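Local coordinates for protein oligoribonuclease (Colwellia psychrerythraea, PDB 6A4D) that probably degrades short RNA oligonucleotides as a dimeric exonuclease of the RNase H-like superfamily, and is captured here with a nitrophenyl thymidine phosphate analogue bound, at residues 124-127 with 128-132; 35-38 with 39-43; 83-86 with 87-91; 54-57 with 58-62. The protein carries 1 engineered substitution. All blocks are in the same frame, centred on the assembly; numbering follows the deposited sequence.

Interaction 1 (124-127 with 128-132); sequences PDFE and DHFHY. With 9RC (5'-O-[(S)-hydroxy(4-nitrophenoxy)phosphoryl]thymidine), chain F.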
loop_
_atom_site.group_PDB
_atom_site.type_symbol
_atom_site.label_atom_id
_atom_site.label_comp_id
_atom_site.label_asym_id
_atom_site.label_seq_id
_atom_site.Cartn_x
_atom_site.Cartn_y
_atom_site.Cartn_z
ATOM N N PRO A 124 10.011 10.496 -8.629
ATOM C CA PRO A 124 10.769 9.904 -7.504
ATOM C C PRO A 124 11.313 10.938 -6.420
ATOM O O PRO A 124 11.375 10.598 -5.187
ATOM C CB PRO A 124 11.884 9.101 -8.220
ATOM C CG PRO A 124 12.000 9.731 -9.565
ATOM C CD PRO A 124 10.637 10.205 -9.934
ATOM N N ASP A 125 11.609 12.179 -6.846
ATOM C CA ASP A 125 12.083 13.229 -5.899
ATOM C C ASP A 125 11.025 13.568 -4.885
ATOM O O ASP A 125 11.311 13.765 -3.709
ATOM C CB ASP A 125 12.476 14.533 -6.602
ATOM C CG ASP A 125 13.692 14.370 -7.552
ATOM O OD1 ASP A 125 14.440 13.355 -7.472
ATOM O OD2 ASP A 125 13.886 15.266 -8.396
ATOM N N PHE A 126 9.787 13.645 -5.348
ATOM C CA PHE A 126 8.673 13.840 -4.417
ATOM C C PHE A 126 8.501 12.602 -3.518
ATOM O O PHE A 126 8.352 12.750 -2.300
ATOM C CB PHE A 126 7.468 14.228 -5.203
ATOM C CG PHE A 126 6.261 14.473 -4.397
ATOM C CD1 PHE A 126 6.233 15.488 -3.449
ATOM C CD2 PHE A 126 5.136 13.704 -4.588
ATOM C CE1 PHE A 126 5.094 15.746 -2.700
ATOM C CE2 PHE A 126 3.983 13.960 -3.851
ATOM C CZ PHE A 126 3.961 14.981 -2.906
ATOM N N GLU A 127 8.639 11.396 -4.066
ATOM C CA GLU A 127 8.483 10.178 -3.247
ATOM C C GLU A 127 9.478 10.140 -2.083
ATOM O O GLU A 127 9.182 9.559 -0.996
ATOM C CB GLU A 127 8.615 8.864 -4.047
ATOM C CG GLU A 127 7.874 7.716 -3.355
ATOM C CD GLU A 127 8.344 6.334 -3.736
ATOM O OE1 GLU A 127 7.815 5.362 -3.122
ATOM O OE2 GLU A 127 9.217 6.215 -4.647
ATOM N N ASP A 128 10.661 10.732 -2.291
ATOM C CA ASP A 128 11.720 10.646 -1.272
ATOM C C ASP A 128 11.396 11.459 -0.032
ATOM O O ASP A 128 11.995 11.241 1.003
ATOM C CB ASP A 128 13.080 11.045 -1.816
ATOM C CG ASP A 128 13.594 10.079 -2.908
ATOM O OD1 ASP A 128 13.286 8.853 -2.854
ATOM O OD2 ASP A 128 14.340 10.549 -3.796
ATOM N N HIS A 129 10.462 12.387 -0.115
ATOM C CA HIS A 129 10.086 13.132 1.061
ATOM C C HIS A 129 9.281 12.295 2.113
ATOM O O HIS A 129 9.205 12.667 3.265
ATOM C CB HIS A 129 9.350 14.390 0.701
ATOM C CG HIS A 129 9.284 15.351 1.841
ATOM N ND1 HIS A 129 10.375 16.089 2.243
ATOM C CD2 HIS A 129 8.287 15.621 2.730
ATOM C CE1 HIS A 129 10.037 16.806 3.307
ATOM N NE2 HIS A 129 8.776 16.540 3.622
ATOM N N PHE A 130 8.695 11.184 1.674
ATOM C CA PHE A 130 7.817 10.406 2.473
ATOM C C PHE A 130 8.601 9.345 3.184
ATOM O O PHE A 130 9.591 8.818 2.667
ATOM C CB PHE A 130 6.718 9.736 1.600
ATOM C CG PHE A 130 5.806 10.705 0.932
ATOM C CD1 PHE A 130 6.204 11.373 -0.225
ATOM C CD2 PHE A 130 4.551 10.947 1.435
ATOM C CE1 PHE A 130 5.380 12.287 -0.848
ATOM C CE2 PHE A 130 3.695 11.829 0.810
ATOM C CZ PHE A 130 4.096 12.502 -0.345
ATOM N N HIS A 131 8.128 8.996 4.359
ATOM C CA HIS A 131 8.431 7.691 4.939
ATOM C C HIS A 131 8.051 6.570 3.985
ATOM O O HIS A 131 7.122 6.721 3.161
ATOM C CB HIS A 131 7.568 7.518 6.190
ATOM C CG HIS A 131 8.047 6.470 7.131
ATOM N ND1 HIS A 131 7.943 5.128 6.876
ATOM C CD2 HIS A 131 8.551 6.573 8.381
ATOM C CE1 HIS A 131 8.430 4.445 7.898
ATOM N NE2 HIS A 131 8.783 5.299 8.833
ATOM N N TYR A 132 8.685 5.414 4.125
ATOM C CA TYR A 132 8.403 4.310 3.230
ATOM C C TYR A 132 6.991 3.663 3.413
ATOM O O TYR A 132 6.517 3.020 2.487
ATOM C CB TYR A 132 9.514 3.214 3.234
ATOM C CG TYR A 132 9.584 2.412 4.489
ATOM C CD1 TYR A 132 8.805 1.271 4.674
ATOM C CD2 TYR A 132 10.414 2.804 5.514
ATOM C CE1 TYR A 132 8.865 0.556 5.852
ATOM C CE2 TYR A 132 10.491 2.099 6.683
ATOM C CZ TYR A 132 9.710 0.986 6.848
ATOM O OH TYR A 132 9.798 0.320 8.040
HETATM O OAJ 9RC F . 9.993 -0.634 1.282
HETATM C CAE 9RC F . 10.829 -0.407 2.171
HETATM N NAI 9RC F . 11.650 0.727 2.092
HETATM C CAL 9RC F . 12.567 0.995 3.115
HETATM O OAS 9RC F . 13.256 2.009 2.991
HETATM C CAT 9RC F . 12.674 0.136 4.238
HETATM C CAU 9RC F . 13.600 0.418 5.273
HETATM C CAF 9RC F . 11.858 -1.002 4.296
HETATM N NAB 9RC F . 10.946 -1.257 3.216
HETATM C CAA 9RC F . 10.004 -2.414 3.238
HETATM O OAC 9RC F . 9.425 -2.196 4.517
HETATM C CAD 9RC F . 10.648 -3.792 3.230
HETATM C CAH 9RC F . 10.188 -4.406 4.547
HETATM O OAK 9RC F . 9.652 -5.759 4.442
HETATM C CAG 9RC F . 9.054 -3.467 4.965
HETATM C CAR 9RC F . 8.995 -3.374 6.475
HETATM O OAQ 9RC F . 7.652 -3.086 6.764
HETATM P PAP 9RC F . 7.289 -2.266 8.094
HETATM O OAO 9RC F . 5.941 -1.391 7.945
HETATM O OAN 9RC F . 8.337 -1.285 8.432
HETATM O OAM 9RC F . 7.460 -3.097 9.261
HETATM C CAV 9RC F . 7.124 -4.292 9.706
HETATM C CAW 9RC F . 7.354 -5.512 9.058
HETATM C CAY 9RC F . 6.935 -6.662 9.749
HETATM C CBA 9RC F . 6.371 -6.545 11.052
HETATM N NBB 9RC F . 5.932 -7.591 11.731
HETATM O OBD 9RC F . 6.261 -9.150 11.084
HETATM O OBC 9RC F . 4.859 -7.153 13.179
HETATM C CAZ 9RC F . 6.194 -5.300 11.678
HETATM C CAX 9RC F . 6.595 -4.187 11.000
HETATM O O HOH W 1 14.728 10.547 -6.400
HETATM O O HOH W 2 9.530 7.388 0.727
#
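F126 and F130 pack together where helix 124-127 gives way to a type I beta turn running from E127 to F130, just before the chain reaches a bound nucleotide analogue. The two phenyl rings form a T-shaped pair: the CE1-CZ rim of F130 points at one face of F126, with centroids 5.0 Å apart and planes at 88°. F126 sends its CG anti to its own backbone N (chi1 -179°), which lays that face against the F130 rim. The F130 edge also borders a carbonyl, since F126 O lies in the plane of its ring. The same F126 O accepts H129 N at 3.1 Å, and F130 N closes the turn on E127 O at 3.2 Å, both donors standing above the carbonyl planes. On the solvent side D128 N returns to P124 O (3.0 Å), while a water donates to D125 OD1 and D128 OD2 and links the two carboxylates. The E127 carboxylate leaves the turn for a salt bridge with R116, and H129 NE2 donates to V100 O. Beyond the turn, Y132 turns one ring face to the analogue, whose atom CAT sits 3.6 Å above the ring centre; H131 CE1 covers the opposite face. S111 and S138 of the second subunit also bind this ligand. The chemistry thus divides by side: an aromatic pair is buried against strand 11-18, whereas the shared water probably eases the repulsion between D125 and D128 at the surface.

Interaction 2 (35-38 with 39-43); sequences ITDS and ELNIL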
loop_
_atom_site.group_PDB
_atom_site.type_symbol
_atom_site.label_atom_id
_atom_site.label_comp_id
_atom_site.label_asym_id
_atom_site.label_seq_id
_atom_site.Cartn_x
_atom_site.Cartn_y
_atom_site.Cartn_z
ATOM N N ILE A 35 -2.236 18.591 3.776
ATOM C CA ILE A 35 -1.518 18.317 4.997
ATOM C C ILE A 35 -2.494 18.413 6.161
ATOM O O ILE A 35 -3.240 19.378 6.236
ATOM C CB ILE A 35 -0.443 19.381 5.208
ATOM C CG1 ILE A 35 0.462 19.473 3.959
ATOM C CG2 ILE A 35 0.365 19.080 6.460
ATOM C CD1 ILE A 35 1.503 18.374 3.876
ATOM N N THR A 36 -2.491 17.424 7.051
ATOM C CA THR A 36 -3.298 17.450 8.302
ATOM C C THR A 36 -2.355 17.261 9.428
ATOM O O THR A 36 -1.241 16.819 9.218
ATOM C CB THR A 36 -4.298 16.307 8.447
ATOM O OG1 THR A 36 -3.597 15.079 8.552
ATOM C CG2 THR A 36 -5.236 16.215 7.329
ATOM N N ASP A 37 -2.779 17.581 10.648
ATOM C CA ASP A 37 -1.980 17.177 11.813
ATOM C C ASP A 37 -2.292 15.708 12.114
ATOM O O ASP A 37 -3.153 15.059 11.460
ATOM C CB ASP A 37 -2.266 18.066 13.053
ATOM C CG ASP A 37 -3.731 18.031 13.515
ATOM O OD1 ASP A 37 -4.483 17.065 13.150
ATOM O OD2 ASP A 37 -4.138 18.980 14.246
ATOM N N SER A 38 -1.654 15.187 13.142
ATOM C CA SER A 38 -1.867 13.784 13.493
ATOM C C SER A 38 -3.296 13.506 13.977
ATOM O O SER A 38 -3.710 12.349 14.012
ATOM C CB SER A 38 -0.851 13.337 14.522
ATOM O OG SER A 38 -1.119 13.996 15.723
ATOM N N GLU A 39 -4.040 14.557 14.347
ATOM C CA GLU A 39 -5.416 14.417 14.816
ATOM C C GLU A 39 -6.408 14.742 13.710
ATOM O O GLU A 39 -7.573 14.904 13.966
ATOM C CB GLU A 39 -5.638 15.268 16.111
ATOM C CG GLU A 39 -4.758 14.862 17.316
ATOM C CD GLU A 39 -5.275 15.346 18.698
ATOM O OE1 GLU A 39 -6.131 16.254 18.767
ATOM O OE2 GLU A 39 -4.853 14.825 19.760
ATOM N N LEU A 40 -5.930 14.792 12.471
ATOM C CA LEU A 40 -6.704 14.940 11.221
ATOM C C LEU A 40 -7.293 16.311 10.936
ATOM O O LEU A 40 -8.148 16.461 10.073
ATOM C CB LEU A 40 -7.778 13.863 11.093
ATOM C CG LEU A 40 -7.325 12.424 11.277
ATOM C CD1 LEU A 40 -8.536 11.519 11.023
ATOM C CD2 LEU A 40 -6.144 12.076 10.391
ATOM N N ASN A 41 -6.815 17.321 11.622
ATOM C CA ASN A 41 -7.220 18.707 11.326
ATOM C C ASN A 41 -6.444 19.179 10.135
ATOM O O ASN A 41 -5.216 19.108 10.144
ATOM C CB ASN A 41 -6.868 19.647 12.494
ATOM C CG ASN A 41 -7.598 19.279 13.744
ATOM O OD1 ASN A 41 -8.788 19.099 13.700
ATOM N ND2 ASN A 41 -6.870 19.075 14.837
ATOM N N ILE A 42 -7.142 19.703 9.150
ATOM C CA ILE A 42 -6.512 20.136 7.914
ATOM C C ILE A 42 -5.648 21.364 8.177
ATOM O O ILE A 42 -6.179 22.332 8.607
ATOM C CB ILE A 42 -7.601 20.383 6.843
ATOM C CG1 ILE A 42 -8.173 19.032 6.431
ATOM C CG2 ILE A 42 -7.028 21.066 5.606
ATOM C CD1 ILE A 42 -9.408 19.083 5.568
ATOM N N LEU A 43 -4.331 21.280 8.021
ATOM C CA LEU A 43 -3.431 22.420 8.214
ATOM C C LEU A 43 -3.187 23.299 6.958
ATOM O O LEU A 43 -2.865 24.477 7.100
ATOM C CB LEU A 43 -2.060 21.994 8.680
ATOM C CG LEU A 43 -1.939 21.023 9.817
ATOM C CD1 LEU A 43 -0.470 20.716 10.061
ATOM C CD2 LEU A 43 -2.626 21.530 11.080
#
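D37 places its CG between the backbone N and the carbonyl carbon (chi1 60°), and N41 sets its own CG beside the backbone N (chi1 -63°), so that carboxylate and amide meet across the tip of the beta hairpin formed by strands 28-36 and 42-50. The tip is a type I turn from D37 to L40, closed by L40 N to D37 O at 3.0 Å; L40 has the left-handed backbone conformation of a G1 bulge, and D37 N donates to N41 O at 2.9 Å. T36 OG1 and L40 N reach D37 O from opposite faces of its plane. Further down, T36 and I42 form an antiparallel non-hydrogen-bonded pair, and L43 N donates to I35 O at 2.8 Å. The isobutyl group of L43 lies along the D37 backbone, with its CD1 4.0 Å from I35 CG2. W147 of the second subunit donates to S38 O, which places the turn at the dimer contact. The D37 carboxylate grips N41 twice: N41 N approaches OD1 from above the carboxylate plane at 2.8 Å, and D37 OD2 lies close to the amide plane of N41 and receives ND2 on its syn lone pair, also at 2.8 Å.

Interaction 3 (83-86 with 87-91); sequences VSLA and HATKE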
loop_
_atom_site.group_PDB
_atom_site.type_symbol
_atom_site.label_atom_id
_atom_site.label_comp_id
_atom_site.label_asym_id
_atom_site.label_seq_id
_atom_site.Cartn_x
_atom_site.Cartn_y
_atom_site.Cartn_z
ATOM N N VAL A 83 1.395 22.911 -17.742
ATOM C CA VAL A 83 2.136 22.518 -16.538
ATOM C C VAL A 83 2.821 21.200 -16.809
ATOM O O VAL A 83 2.163 20.208 -17.004
ATOM C CB VAL A 83 1.209 22.406 -15.290
ATOM C CG1 VAL A 83 1.898 21.700 -14.119
ATOM C CG2 VAL A 83 0.718 23.798 -14.888
ATOM N N SER A 84 4.138 21.195 -16.778
ATOM C CA SER A 84 4.886 19.979 -16.895
ATOM C C SER A 84 4.923 19.274 -15.554
ATOM O O SER A 84 4.840 19.924 -14.489
ATOM C CB SER A 84 6.321 20.279 -17.300
ATOM O OG SER A 84 7.051 20.810 -16.208
ATOM N N LEU A 85 5.114 17.951 -15.635
ATOM C CA LEU A 85 5.245 17.097 -14.469
ATOM C C LEU A 85 6.427 17.491 -13.612
ATOM O O LEU A 85 6.285 17.545 -12.373
ATOM C CB LEU A 85 5.366 15.651 -14.903
ATOM C CG LEU A 85 5.260 14.515 -13.906
ATOM C CD1 LEU A 85 3.939 14.506 -13.139
ATOM C CD2 LEU A 85 5.430 13.232 -14.678
ATOM N N ALA A 86 7.570 17.800 -14.265
ATOM C CA ALA A 86 8.735 18.347 -13.583
ATOM C C ALA A 86 8.317 19.515 -12.703
ATOM O O ALA A 86 8.724 19.591 -11.539
ATOM C CB ALA A 86 9.827 18.790 -14.566
ATOM N N HIS A 87 7.500 20.406 -13.249
ATOM C CA HIS A 87 7.108 21.588 -12.530
ATOM C C HIS A 87 6.292 21.205 -11.298
ATOM O O HIS A 87 6.573 21.666 -10.203
ATOM C CB HIS A 87 6.318 22.572 -13.420
ATOM C CG HIS A 87 5.912 23.823 -12.702
ATOM N ND1 HIS A 87 6.826 24.758 -12.260
ATOM C CD2 HIS A 87 4.697 24.276 -12.311
ATOM C CE1 HIS A 87 6.194 25.735 -11.634
ATOM N NE2 HIS A 87 4.903 25.478 -11.667
ATOM N N ALA A 88 5.273 20.379 -11.510
ATOM C CA ALA A 88 4.372 19.909 -10.437
ATOM C C ALA A 88 5.162 19.255 -9.327
ATOM O O ALA A 88 4.969 19.532 -8.147
ATOM C CB ALA A 88 3.343 18.937 -10.993
ATOM N N THR A 89 6.100 18.426 -9.718
ATOM C CA THR A 89 6.986 17.723 -8.779
ATOM C C THR A 89 7.787 18.670 -7.923
ATOM O O THR A 89 7.904 18.474 -6.717
ATOM C CB THR A 89 7.905 16.825 -9.569
ATOM O OG1 THR A 89 7.074 15.898 -10.279
ATOM C CG2 THR A 89 8.885 16.083 -8.689
ATOM N N LYS A 90 8.304 19.723 -8.549
ATOM C CA LYS A 90 9.093 20.728 -7.871
ATOM C C LYS A 90 8.244 21.533 -6.885
ATOM O O LYS A 90 8.602 21.654 -5.691
ATOM C CB LYS A 90 9.775 21.610 -8.902
ATOM C CG LYS A 90 10.831 22.574 -8.361
ATOM C CD LYS A 90 11.025 23.718 -9.343
ATOM C CE LYS A 90 11.835 24.869 -8.810
ATOM N NZ LYS A 90 11.849 25.934 -9.860
ATOM N N GLU A 91 7.128 22.065 -7.369
ATOM C CA GLU A 91 6.151 22.733 -6.496
ATOM C C GLU A 91 5.694 21.861 -5.337
ATOM O O GLU A 91 5.769 22.285 -4.177
ATOM C CB GLU A 91 4.928 23.191 -7.280
ATOM C CG GLU A 91 5.190 24.227 -8.389
ATOM C CD GLU A 91 6.032 25.419 -7.934
ATOM O OE1 GLU A 91 5.491 26.374 -7.316
ATOM O OE2 GLU A 91 7.254 25.393 -8.195
#
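L85 O is gripped twice by T89, whose backbone N and side-chain OG1 both donate to it at 2.8 Å. The N-H comes nearly along the C=O axis, whereas the hydroxyl stands above the carbonyl plane; the T89 rotamer, with OG1 beside its own backbone N (chi1 -60°), turns the hydroxyl back to the preceding turn of the helix. This is the first turn of helix 85-99, and S84 is its N-cap. S84 OG accepts H87 N at 3.0 Å with an N-H...O angle of 150°, while S84 O takes A88 N in its carbonyl plane, also at 3.0 Å. An alanine at S84 would lose the hydroxyl oxygen and is likely to leave H87 N without its capping acceptor, fraying the start of the helix. Just outside the cap, V83 CG1 lies 4.4 Å from A88 CB, the positions of a hydrophobic staple, and also meets the edge of the H87 ring at CD2. E91 CG covers one face of that imidazole. F49 of strand 42-50 packs on V83, A88 and E91, and M123 touches L85 and T89, so the turn rests on the sheet and on the loop that precedes helix 124-127. One side-chain acceptor and one side-chain donor thus supplement the backbone bonds at the helix start: serine satisfies an N-H that has no preceding carbonyl in the helix, and threonine gives L85 O a second partner.

Interaction 4 (54-57 with 58-62); sequences TDDV and LDNMN. With 9RC (5'-O-[(S)-hydroxy(4-nitrophenoxy)phosphoryl]thymidine), chain D.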
loop_
_atom_site.group_PDB
_atom_site.type_symbol
_atom_site.label_atom_id
_atom_site.label_comp_id
_atom_site.label_asym_id
_atom_site.label_seq_id
_atom_site.Cartn_x
_atom_site.Cartn_y
_atom_site.Cartn_z
ATOM N N THR A 54 -0.557 16.048 -24.330
ATOM C CA THR A 54 -1.010 16.322 -25.703
ATOM C C THR A 54 -2.398 15.712 -25.950
ATOM O O THR A 54 -2.924 14.954 -25.123
ATOM C CB THR A 54 -0.084 15.646 -26.698
ATOM O OG1 THR A 54 -0.165 14.247 -26.451
ATOM C CG2 THR A 54 1.378 16.140 -26.551
ATOM N N ASP A 55 -2.947 15.989 -27.122
ATOM C CA ASP A 55 -4.133 15.276 -27.621
ATOM C C ASP A 55 -3.873 13.806 -27.929
ATOM O O ASP A 55 -4.745 12.969 -27.727
ATOM C CB ASP A 55 -4.695 15.968 -28.863
ATOM C CG ASP A 55 -5.254 17.346 -28.561
ATOM O OD1 ASP A 55 -5.483 17.660 -27.373
ATOM O OD2 ASP A 55 -5.468 18.126 -29.520
ATOM N N ASP A 56 -2.694 13.458 -28.409
ATOM C CA ASP A 56 -2.407 12.034 -28.584
ATOM C C ASP A 56 -2.769 11.315 -27.301
ATOM O O ASP A 56 -3.499 10.322 -27.316
ATOM C CB ASP A 56 -0.938 11.753 -28.873
ATOM C CG ASP A 56 -0.609 10.270 -28.744
ATOM O OD1 ASP A 56 -1.274 9.501 -29.440
ATOM O OD2 ASP A 56 0.270 9.859 -27.943
ATOM N N VAL A 57 -2.263 11.843 -26.185
ATOM C CA VAL A 57 -2.420 11.157 -24.918
ATOM C C VAL A 57 -3.888 11.112 -24.515
ATOM O O VAL A 57 -4.417 10.039 -24.244
ATOM C CB VAL A 57 -1.549 11.785 -23.804
ATOM C CG1 VAL A 57 -1.979 11.300 -22.417
ATOM C CG2 VAL A 57 -0.103 11.429 -24.061
ATOM N N LEU A 58 -4.536 12.265 -24.502
ATOM C CA LEU A 58 -5.846 12.357 -23.893
ATOM C C LEU A 58 -6.875 11.499 -24.630
ATOM O O LEU A 58 -7.641 10.732 -24.008
ATOM C CB LEU A 58 -6.281 13.813 -23.802
ATOM C CG LEU A 58 -5.493 14.581 -22.728
ATOM C CD1 LEU A 58 -5.864 16.060 -22.815
ATOM C CD2 LEU A 58 -5.706 14.015 -21.302
ATOM N N ASP A 59 -6.800 11.544 -25.957
ATOM C CA ASP A 59 -7.756 10.848 -26.821
ATOM C C ASP A 59 -7.608 9.318 -26.890
ATOM O O ASP A 59 -8.547 8.678 -27.346
ATOM C CB ASP A 59 -7.726 11.467 -28.213
ATOM C CG ASP A 59 -7.900 12.977 -28.178
ATOM O OD1 ASP A 59 -8.215 13.509 -27.084
ATOM O OD2 ASP A 59 -7.698 13.651 -29.222
ATOM N N ASN A 60 -6.489 8.751 -26.412
ATOM C CA ASN A 60 -6.248 7.293 -26.446
ATOM C C ASN A 60 -6.039 6.589 -25.093
ATOM O O ASN A 60 -5.576 5.441 -25.068
ATOM C CB ASN A 60 -5.049 7.021 -27.349
ATOM C CG ASN A 60 -5.298 7.484 -28.768
ATOM O OD1 ASN A 60 -4.698 8.448 -29.238
ATOM N ND2 ASN A 60 -6.228 6.821 -29.444
ATOM N N MET A 61 -6.366 7.266 -23.975
ATOM C CA MET A 61 -6.485 6.588 -22.647
ATOM C C MET A 61 -7.694 5.605 -22.612
ATOM O O MET A 61 -8.542 5.662 -23.493
ATOM C CB MET A 61 -6.563 7.633 -21.517
ATOM C CG MET A 61 -7.738 8.617 -21.503
ATOM S SD MET A 61 -7.364 10.098 -20.528
ATOM C CE MET A 61 -8.708 11.256 -20.787
ATOM N N ASN A 62 -7.790 4.705 -21.635
ATOM C CA ASN A 62 -8.874 3.695 -21.655
ATOM C C ASN A 62 -10.318 4.295 -21.641
ATOM O O ASN A 62 -10.484 5.520 -21.447
ATOM C CB ASN A 62 -8.652 2.617 -20.585
ATOM C CG ASN A 62 -8.929 3.097 -19.165
ATOM O OD1 ASN A 62 -9.685 4.060 -18.923
ATOM N ND2 ASN A 62 -8.348 2.381 -18.205
HETATM O OAJ 9RC D . -8.739 3.549 -15.362
HETATM C CAE 9RC D . -9.409 3.434 -14.337
HETATM N NAI 9RC D . -10.574 2.660 -14.377
HETATM C CAL 9RC D . -11.366 2.496 -13.256
HETATM O OAS 9RC D . -12.393 1.836 -13.358
HETATM C CAT 9RC D . -11.005 3.090 -12.057
HETATM C CAU 9RC D . -11.809 2.930 -10.914
HETATM C CAF 9RC D . -9.836 3.834 -12.033
HETATM N NAB 9RC D . -9.027 4.008 -13.180
HETATM C CAA 9RC D . -7.757 4.822 -13.147
HETATM O OAC 9RC D . -7.334 5.013 -11.793
HETATM C CAD 9RC D . -7.929 6.215 -13.714
HETATM C CAH 9RC D . -8.167 7.032 -12.481
HETATM O OAK 9RC D . -7.755 8.379 -12.618
HETATM C CAG 9RC D . -7.256 6.409 -11.516
HETATM C CAR 9RC D . -7.668 6.787 -10.046
HETATM O OAQ 9RC D . -8.967 6.250 -9.619
HETATM P PAP 9RC D . -10.163 7.221 -8.990
HETATM O OAO 9RC D . -9.792 7.785 -7.653
HETATM O OAN 9RC D . -10.315 8.341 -10.116
HETATM O OAM 9RC D . -11.596 6.497 -9.012
HETATM C CAV 9RC D . -12.323 5.986 -7.972
HETATM C CAW 9RC D . -13.235 4.993 -8.342
HETATM C CAY 9RC D . -14.051 4.392 -7.394
HETATM C CBA 9RC D . -13.949 4.782 -6.056
HETATM N NBB 9RC D . -14.752 4.185 -5.178
HETATM O OBD 9RC D . -14.223 3.082 -4.331
HETATM O OBC 9RC D . -16.188 4.630 -5.141
HETATM C CAZ 9RC D . -13.043 5.786 -5.662
HETATM C CAX 9RC D . -12.227 6.394 -6.619
#
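L58 opens the second half of helix 55-59 by donating its N to T54 O at 3.2 Å, and its CG packs against the same oxygen; T54 is the N-cap of this short helix, its OG1 accepting V57 N. The isobutyl end of L58 packs on L29 and on T75, C78 and R79 of helix 74-80. D59 follows with its N on D55 O at 3.1 Å, while its CG comes 3.2 Å from D55 O. The D55 and D59 carboxylates both form salt bridges with R79, whose positive charge probably offsets their mutual repulsion. N60 N then donates to V57 O at 3.3 Å and weakly to D56 O. M61 drops its side chain onto L29 and T75, and the chain reaches N62, the N-cap of the next helix and part of the ligand pocket. With CG between the backbone N and the carbonyl carbon (chi1 74°), N62 OD1 turns to C65 N, while ND2 donates to OAJ of the bound analogue. An alanine in place of N62 would remove the amide oxygen and nitrogen together, and is likely to leave C65 N without its cap and the ligand base without this hold. The N62 ND2 to OAJ bond is 3.1 Å long and nearly straight, at 166°.

In the fold
All four contacts are local, yet they occupy different depths of the fold. Interaction 1 combines a buried aromatic pair with a polar outer side, and interaction 2 is a hairpin tip, partly buried and touched by the second subunit. Interaction 3 is a surface helix start, and interaction 4 stands on the far side of the chain from interaction 2, their centres about 36 Å apart. Interactions 1 and 3 meet directly, F126 CB lying 4.2 Å from T89 CG2. Strand 28-36 is shared ground, since F126 packs on it and interaction 2 ends it. Interactions 3 and 4 both use hydroxyl N-caps, whereas interaction 2 relies on a carboxylate. Interactions 1 and 4 each reach a bound analogue, by ring face and amide respectively.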